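Local coordinates for DinB-like domain-containing protein (Enterococcus faecalis, PDB 3CEX), which is of unknown function but belongs to the DinB superfamily of helical-bundle proteins, many of whose members bind a metal ion, at residues S150-D153 / D154-H158. Residues are numbered along the deposited sequence; the frame is centred on the assembly and turned at random.
Sequences SAID and DAVMH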
loop_
_atom_site.group_PDB
_atom_site.type_symbol
_atom_site.label_atom_id
_atom_site.label_comp_id
_atom_site.label_asym_id
_atom_site.label_seq_id
_atom_site.Cartn_x
_atom_site.Cartn_y
_atom_site.Cartn_z
ATOM N N SER A 150 1.540 11.042 -0.229
ATOM C CA SER A 150 0.231 10.691 0.271
ATOM C C SER A 150 -0.607 10.043 -0.814
ATOM O O SER A 150 -1.310 9.049 -0.548
ATOM C CB SER A 150 -0.521 11.924 0.816
ATOM O OG SER A 150 0.085 12.343 2.012
ATOM N N ALA A 151 -0.540 10.592 -2.032
ATOM C CA ALA A 151 -1.327 10.036 -3.148
ATOM C C ALA A 151 -0.880 8.638 -3.541
ATOM O O ALA A 151 -1.722 7.756 -3.739
ATOM C CB ALA A 151 -1.344 10.949 -4.311
ATOM N N ILE A 152 0.423 8.392 -3.581
ATOM C CA ILE A 152 0.938 7.057 -3.894
ATOM C C ILE A 152 0.609 6.085 -2.752
ATOM O O ILE A 152 0.136 4.972 -3.003
ATOM C CB ILE A 152 2.480 7.049 -4.105
ATOM C CG1 ILE A 152 2.908 7.920 -5.302
ATOM C CG2 ILE A 152 3.010 5.632 -4.294
ATOM C CD1 ILE A 152 2.268 7.553 -6.622
ATOM N N ASP A 153 0.825 6.514 -1.502
ATOM C CA ASP A 153 0.497 5.693 -0.300
ATOM C C ASP A 153 -0.979 5.227 -0.278
ATOM O O ASP A 153 -1.284 4.065 -0.002
ATOM C CB ASP A 153 0.871 6.485 0.973
ATOM C CG ASP A 153 0.341 5.870 2.259
ATOM O OD1 ASP A 153 0.771 4.744 2.565
ATOM O OD2 ASP A 153 -0.495 6.523 2.973
ATOM N N ASP A 154 -1.874 6.161 -0.556
ATOM C CA ASP A 154 -3.302 5.929 -0.592
ATOM C C ASP A 154 -3.664 4.873 -1.618
ATOM O O ASP A 154 -4.415 3.957 -1.292
ATOM C CB ASP A 154 -4.044 7.236 -0.948
ATOM C CG ASP A 154 -5.554 7.027 -1.168
ATOM O OD1 ASP A 154 -6.288 7.302 -0.205
ATOM O OD2 ASP A 154 -5.998 6.587 -2.292
ATOM N N ALA A 155 -3.154 5.022 -2.845
ATOM C CA ALA A 155 -3.455 4.068 -3.901
ATOM C C ALA A 155 -2.948 2.683 -3.527
ATOM O O ALA A 155 -3.714 1.698 -3.644
ATOM C CB ALA A 155 -2.901 4.506 -5.275
ATOM N N VAL A 156 -1.691 2.584 -3.078
ATOM C CA VAL A 156 -1.118 1.264 -2.803
ATOM C C VAL A 156 -1.852 0.616 -1.638
ATOM O O VAL A 156 -2.232 -0.553 -1.687
ATOM C CB VAL A 156 0.401 1.311 -2.596
ATOM C CG1 VAL A 156 0.980 -0.068 -2.237
ATOM C CG2 VAL A 156 1.094 1.842 -3.866
HETATM N N MSE A 157 -2.050 1.370 -0.571
HETATM C CA MSE A 157 -2.701 0.815 0.597
HETATM C C MSE A 157 -4.156 0.345 0.301
HETATM O O MSE A 157 -4.599 -0.697 0.791
HETATM C CB MSE A 157 -2.646 1.886 1.693
HETATM C CG MSE A 157 -3.482 1.614 2.792
HETATM SE SE MSE A 157 -5.307 2.386 2.721
HETATM C CE MSE A 157 -5.122 2.767 4.592
ATOM N N HIS A 158 -4.901 1.122 -0.475
ATOM C CA HIS A 158 -6.236 0.684 -0.919
ATOM C C HIS A 158 -6.249 -0.565 -1.785
ATOM O O HIS A 158 -7.189 -1.347 -1.701
ATOM C CB HIS A 158 -7.042 1.838 -1.578
ATOM C CG HIS A 158 -7.556 2.816 -0.572
ATOM N ND1 HIS A 158 -7.075 4.103 -0.482
ATOM C CD2 HIS A 158 -8.393 2.652 0.484
ATOM C CE1 HIS A 158 -7.666 4.719 0.537
ATOM N NE2 HIS A 158 -8.462 3.859 1.146
#
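With Val-156 CG1 turned anti to its own backbone N (chi1 177°), the other branch, CG2, lies beside that N and leans back over Ile-152, 3.4 Å from Ile-152 O and 4.3 Å from Ile-152 CG2. The pair is a worked example of i to i+4 contact along an α-helix, here the long helix 144-170 of a DinB-type helical bundle. The same peptide oxygen, Ile-152 O, also accepts the backbone bond from Val-156 N at 3.0 Å and 168°, and the valine branch sits against an acceptor already in use. The neighbouring i to i+4 bonds follow the same pattern, from Asp-154 N to Ser-150 O at 2.9 Å and from Met-157 N to Asp-153 O at 2.9 Å.

Neighbouring faces of this one helix serve different partners. Ile-152, Ala-155 and Val-156 pack on helix 8-25, whereas Ala-151 and Ala-155 meet helix 44-62. On the dimer face, Asp-153 OD2 forms a salt bridge with Arg-20 of the second subunit and Ser-150 OG bonds to Arg-16 of that subunit; the carboxylate is thus probably kept ionised within a largely buried setting.

The ring of His-158 meets His-50 edge-to-face, and its NE2 binds a glycerol, consistent with a pocket. Selenomethionine Met-157, bent at chi2 and chi3, swings round the helix to lay SE over the centre of the His-158 ring, 3.7 Å above its plane. At the ring's edge, in plane, lies Asp-154 CG, while His-158 ND1 makes a weak, bent bond of 2.8 Å and 127° to the backbone atom Asp-154 O.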